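Local atomic coordinates of salmonella typhimurium DB7155 bacteriophage DET7 tailspike (Bacteriophage, PDB entry 2V5I), a protein that serves as the receptor-binding tailspike of a myovirus, binding and hydrolysing the O-antigen of its Salmonella host. Residues V504-G507 / T512-P515; W542-L547 / K552-L557. All blocks are in the same frame, centred on the assembly; numbering follows the deposited sequence.

Both contacts belong to the C-terminal, intertwined part of the tailspike trimer: the centre of interaction 1 lies about 52 Å from the chain's centre and that of interaction 2 about 63 Å. They follow one another in sequence, 504-507 / 512-515 closing before 542-547 / 552-557 opens. Their centres are about 22 Å apart and their nearest atoms about 9 Å. Interaction 1 ties the loop after strand 501-504 to strand 512-515 of one antiparallel sheet, interaction 2 pairs strands 540-546 and 552-556 of another, and both meet the third subunit. A sodium ion, about 5 Å from the side chain of Leu-557, is bound by the Leu-557 carbonyls of all three chains at interaction 2.

Interaction 1: residues V504-G507 / T512-P515; sequences VNRG and TEIP
Charge pairing between Arg-506 and Glu-513 carries this contact. The guanidinium grips the carboxylate side-on with two nitrogens: NE of Arg-506 lies 2.8 Å from OE2 of Glu-513, on that oxygen's syn lone pair, while NH2 of Arg-506 reaches OE1 of Glu-513 at 3.2 Å from above the carboxylate plane. The two planes stand 63° apart, so the pair is twisted rather than coplanar. A bend at chi3 (51°) in Arg-506 turns its NE edge to the acid. A water accepts from the backbone N of Arg-506 (3.0 Å) and lies 2.8 Å from OE2 of Glu-513, to which it probably donates.

Backbone pairing is limited to Val-504 and Thr-512, an antiparallel non-hydrogen-bonded pair with CA atoms 4.6 Å apart. It lies where strands 501-504 and 512-515 meet their connecting loop, a beta hairpin at the edge of the chain's five-stranded antiparallel sheet; Glu-513 to Pro-515 continue that sheet into a strand of the second subunit.

Apolar contact is slight: CG2 of Val-504 and CG2 of Thr-512 approach to 4.4 Å on one face. Both charged side chains also reach the second subunit, where Arg-506 NH2 bonds Glu-524 O and Glu-513 OE1 accepts from Leu-527 N.

Interaction 2: residues W542-L547 / K552-L557; sequences WALIRL and KTRMKL
Strands 542-546 and 552-556 run antiparallel, their axes 4.6 Å apart at closest and their directions 160° from each other, joined by four backbone hydrogen bonds in the pairs Ala-543 with Met-555 and Ile-545 with Thr-553.

On the face of Trp-542, Leu-544 and Arg-546, the indole is laid over Lys-556: CB of Lys-556 sits 3.7 Å from the centroid of the Trp-542 six-membered ring, 7° off its normal, a CH-pi contact. With CG anti to the backbone N (chi1 -170°), the extended lysine passes the CE2 rim at CG and leads on past the ring. Leu-544 and Arg-554 lie side by side, and CD1 of the leucine rests over the centre of the guanidinium, 4.1 Å above its plane. That guanidinium is held by Asp-523, Leu-521 O and Tyr-535 OH.

The other face, with Ala-543, Ile-545, Thr-553 and Met-555, is mainly apolar. CD1 of Ile-545 meets CE of Met-555 at 3.8 Å, the two side chains crossing at about a right angle. Leu-547, just past the strand, brings CD1 to CG2 of Thr-553 at 3.8 Å. CB of Ala-543 approaches CD1 of Leu-557 to 4.2 Å; the carbonyl of that leucine binds, with those of the other two subunits, a sodium ion.

With strand 531-537 on its other flank, 540-546 is the middle strand of a three-stranded antiparallel meander, and its pairing with 552-556 is a beta hairpin.

Interaction 1: residues V504-G507 / T512-P515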
loop_
_atom_site.group_PDB
_atom_site.type_symbol
_atom_site.label_atom_id
_atom_site.label_comp_id
_atom_site.label_asym_id
_atom_site.label_seq_id
_atom_site.Cartn_x
_atom_site.Cartn_y
_atom_site.Cartn_z
ATOM N N VAL A 504 4.939 -41.103 -19.727
ATOM C CA VAL A 504 6.366 -41.383 -19.694
ATOM C C VAL A 504 6.751 -41.841 -18.258
ATOM O O VAL A 504 6.550 -41.125 -17.289
ATOM C CB VAL A 504 7.169 -40.104 -20.068
ATOM C CG1 VAL A 504 8.654 -40.342 -19.949
ATOM C CG2 VAL A 504 6.828 -39.626 -21.509
ATOM N N ASN A 505 7.323 -43.054 -18.187
ATOM C CA ASN A 505 7.892 -43.682 -16.976
ATOM C C ASN A 505 6.844 -44.197 -15.954
ATOM O O ASN A 505 7.170 -44.391 -14.801
ATOM C CB ASN A 505 8.909 -42.792 -16.259
ATOM C CG ASN A 505 9.812 -43.598 -15.349
ATOM O OD1 ASN A 505 10.268 -44.689 -15.760
ATOM N ND2 ASN A 505 10.125 -43.067 -14.147
ATOM N N ARG A 506 5.608 -44.416 -16.375
ATOM C CA ARG A 506 4.637 -45.003 -15.434
ATOM C C ARG A 506 5.138 -46.403 -15.027
ATOM O O ARG A 506 5.702 -47.157 -15.853
ATOM C CB ARG A 506 3.278 -45.147 -16.084
ATOM C CG ARG A 506 2.161 -45.399 -15.049
ATOM C CD ARG A 506 0.800 -45.728 -15.632
ATOM N NE ARG A 506 0.947 -46.790 -16.586
ATOM C CZ ARG A 506 1.025 -48.076 -16.257
ATOM N NH1 ARG A 506 0.803 -48.475 -15.010
ATOM N NH2 ARG A 506 1.228 -48.965 -17.199
ATOM N N GLY A 507 5.047 -46.668 -13.727
ATOM C CA GLY A 507 5.518 -47.948 -13.133
ATOM C C GLY A 507 7.040 -48.046 -13.020
ATOM O O GLY A 507 7.608 -49.090 -12.660
ATOM N N THR A 512 7.289 -45.276 -22.831
ATOM C CA THR A 512 6.287 -44.313 -23.227
ATOM C C THR A 512 5.055 -45.107 -23.612
ATOM O O THR A 512 5.168 -46.052 -24.396
ATOM C CB THR A 512 6.751 -43.559 -24.454
ATOM O OG1 THR A 512 8.099 -43.056 -24.236
ATOM C CG2 THR A 512 5.824 -42.407 -24.713
ATOM N N GLU A 513 3.916 -44.776 -22.991
ATOM C CA GLU A 513 2.663 -45.351 -23.385
ATOM C C GLU A 513 1.971 -44.354 -24.298
ATOM O O GLU A 513 1.669 -43.236 -23.885
ATOM C CB GLU A 513 1.797 -45.636 -22.155
ATOM C CG GLU A 513 2.268 -46.792 -21.333
ATOM C CD GLU A 513 1.655 -46.785 -19.955
ATOM O OE1 GLU A 513 0.566 -47.344 -19.830
ATOM O OE2 GLU A 513 2.229 -46.145 -19.023
ATOM N N ILE A 514 1.724 -44.806 -25.527
ATOM C CA ILE A 514 1.308 -43.935 -26.645
ATOM C C ILE A 514 -0.138 -44.276 -27.049
ATOM O O ILE A 514 -0.389 -45.418 -27.353
ATOM C CB ILE A 514 2.214 -44.206 -27.860
ATOM C CG1 ILE A 514 3.650 -43.802 -27.508
ATOM C CG2 ILE A 514 1.731 -43.422 -29.038
ATOM C CD1 ILE A 514 4.722 -44.305 -28.506
ATOM N N PRO A 515 -1.090 -43.302 -26.999
ATOM C CA PRO A 515 -2.443 -43.551 -27.494
ATOM C C PRO A 515 -2.430 -43.892 -28.968
ATOM O O PRO A 515 -1.728 -43.238 -29.752
ATOM C CB PRO A 515 -3.162 -42.204 -27.227
ATOM C CG PRO A 515 -2.348 -41.516 -26.172
ATOM C CD PRO A 515 -0.928 -41.946 -26.454
HETATM O O HOH W 1 4.718 -44.937 -19.171
#

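Interaction 2: residues W542-L547 / K552-L557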
loop_
_atom_site.group_PDB
_atom_site.type_symbol
_atom_site.label_atom_id
_atom_site.label_comp_id
_atom_site.label_asym_id
_atom_site.label_seq_id
_atom_site.Cartn_x
_atom_site.Cartn_y
_atom_site.Cartn_z
ATOM N N TRP A 542 -0.817 -50.647 -37.622
ATOM C CA TRP A 542 -0.545 -49.896 -38.841
ATOM C C TRP A 542 -0.150 -48.453 -38.519
ATOM O O TRP A 542 -0.513 -47.890 -37.480
ATOM C CB TRP A 542 -1.802 -49.863 -39.682
ATOM C CG TRP A 542 -2.148 -51.145 -40.375
ATOM C CD1 TRP A 542 -2.667 -52.289 -39.800
ATOM C CD2 TRP A 542 -2.008 -51.425 -41.776
ATOM N NE1 TRP A 542 -2.871 -53.234 -40.775
ATOM C CE2 TRP A 542 -2.469 -52.736 -41.988
ATOM C CE3 TRP A 542 -1.538 -50.682 -42.870
ATOM C CZ2 TRP A 542 -2.487 -53.325 -43.253
ATOM C CZ3 TRP A 542 -1.565 -51.268 -44.145
ATOM C CH2 TRP A 542 -1.990 -52.584 -44.307
ATOM N N ALA A 543 0.603 -47.855 -39.438
ATOM C CA ALA A 543 0.954 -46.438 -39.409
ATOM C C ALA A 543 0.300 -45.740 -40.600
ATOM O O ALA A 543 0.403 -46.210 -41.747
ATOM C CB ALA A 543 2.476 -46.215 -39.490
ATOM N N LEU A 544 -0.315 -44.605 -40.332
ATOM C CA LEU A 544 -0.753 -43.639 -41.326
ATOM C C LEU A 544 0.250 -42.491 -41.344
ATOM O O LEU A 544 0.476 -41.847 -40.334
ATOM C CB LEU A 544 -2.148 -43.112 -40.965
ATOM C CG LEU A 544 -2.707 -41.986 -41.866
ATOM C CD1 LEU A 544 -2.837 -42.430 -43.307
ATOM C CD2 LEU A 544 -4.062 -41.551 -41.296
ATOM N N ILE A 545 0.921 -42.302 -42.494
ATOM C CA ILE A 545 2.059 -41.414 -42.584
ATOM C C ILE A 545 1.818 -40.403 -43.717
ATOM O O ILE A 545 1.423 -40.795 -44.809
ATOM C CB ILE A 545 3.342 -42.197 -42.886
ATOM C CG1 ILE A 545 3.690 -43.043 -41.665
ATOM C CG2 ILE A 545 4.501 -41.255 -43.249
ATOM C CD1 ILE A 545 4.749 -44.034 -41.841
ATOM N N ARG A 546 2.092 -39.136 -43.449
ATOM C CA ARG A 546 2.140 -38.148 -44.498
ATOM C C ARG A 546 3.599 -37.987 -44.924
ATOM O O ARG A 546 4.430 -37.626 -44.104
ATOM C CB ARG A 546 1.536 -36.856 -44.087
ATOM C CG ARG A 546 1.344 -35.909 -45.299
ATOM C CD ARG A 546 0.625 -34.625 -44.989
ATOM N NE ARG A 546 0.476 -33.833 -46.232
ATOM C CZ ARG A 546 0.376 -32.510 -46.288
ATOM N NH1 ARG A 546 0.317 -31.769 -45.190
ATOM N NH2 ARG A 546 0.283 -31.916 -47.480
ATOM N N LEU A 547 3.889 -38.325 -46.163
ATOM C CA LEU A 547 5.251 -38.372 -46.735
ATOM C C LEU A 547 5.772 -37.008 -47.121
ATOM O O LEU A 547 5.010 -36.055 -47.237
ATOM C CB LEU A 547 5.210 -39.239 -47.991
ATOM C CG LEU A 547 4.863 -40.717 -47.767
ATOM C CD1 LEU A 547 4.509 -41.452 -49.079
ATOM C CD2 LEU A 547 5.905 -41.453 -47.025
ATOM N N LYS A 552 -0.305 -39.311 -48.624
ATOM C CA LYS A 552 -0.461 -40.145 -47.444
ATOM C C LYS A 552 -0.361 -41.599 -47.823
ATOM O O LYS A 552 -0.825 -42.034 -48.925
ATOM C CB LYS A 552 -1.807 -39.816 -46.789
ATOM C CG LYS A 552 -1.827 -38.398 -46.274
ATOM C CD LYS A 552 -3.117 -38.006 -45.608
ATOM C CE LYS A 552 -3.131 -36.505 -45.267
ATOM N NZ LYS A 552 -4.381 -36.087 -44.633
ATOM N N THR A 553 0.212 -42.395 -46.936
ATOM C CA THR A 553 0.346 -43.787 -47.138
ATOM C C THR A 553 0.107 -44.545 -45.834
ATOM O O THR A 553 0.206 -43.945 -44.746
ATOM C CB THR A 553 1.732 -44.104 -47.768
ATOM O OG1 THR A 553 1.737 -45.423 -48.302
ATOM C CG2 THR A 553 2.872 -43.995 -46.749
ATOM N N ARG A 554 -0.188 -45.841 -45.943
ATOM C CA ARG A 554 -0.440 -46.720 -44.828
ATOM C C ARG A 554 0.551 -47.879 -44.871
ATOM O O ARG A 554 0.724 -48.540 -45.916
ATOM C CB ARG A 554 -1.869 -47.291 -44.893
ATOM C CG ARG A 554 -2.938 -46.226 -44.753
ATOM C CD ARG A 554 -4.338 -46.697 -45.182
ATOM N NE ARG A 554 -5.263 -45.564 -45.167
ATOM C CZ ARG A 554 -5.885 -45.097 -44.085
ATOM N NH1 ARG A 554 -5.740 -45.684 -42.894
ATOM N NH2 ARG A 554 -6.684 -44.032 -44.210
ATOM N N MET A 555 1.214 -48.097 -43.749
ATOM C CA MET A 555 2.224 -49.132 -43.587
ATOM C C MET A 555 1.906 -50.058 -42.425
ATOM O O MET A 555 1.692 -49.610 -41.284
ATOM C CB MET A 555 3.590 -48.485 -43.284
ATOM C CG MET A 555 4.043 -47.501 -44.326
ATOM S SD MET A 555 5.770 -47.022 -44.149
ATOM C CE MET A 555 5.849 -45.566 -45.188
ATOM N N LYS A 556 1.903 -51.357 -42.701
ATOM C CA LYS A 556 1.717 -52.362 -41.673
ATOM C C LYS A 556 2.999 -52.626 -40.930
ATOM O O LYS A 556 4.015 -52.930 -41.546
ATOM C CB LYS A 556 1.211 -53.638 -42.276
ATOM C CG LYS A 556 0.769 -54.640 -41.299
ATOM C CD LYS A 556 0.253 -55.853 -42.013
ATOM C CE LYS A 556 -0.195 -56.908 -41.082
ATOM N NZ LYS A 556 -0.441 -58.153 -41.873
ATOM N N LEU A 557 2.940 -52.516 -39.603
ATOM C CA LEU A 557 4.151 -52.602 -38.737
ATOM C C LEU A 557 4.299 -53.932 -38.023
ATOM O O LEU A 557 5.402 -54.321 -37.669
ATOM C CB LEU A 557 4.171 -51.486 -37.706
ATOM C CG LEU A 557 4.069 -50.025 -38.195
ATOM C CD1 LEU A 557 4.472 -49.041 -37.085
ATOM C CD2 LEU A 557 4.933 -49.813 -39.413
#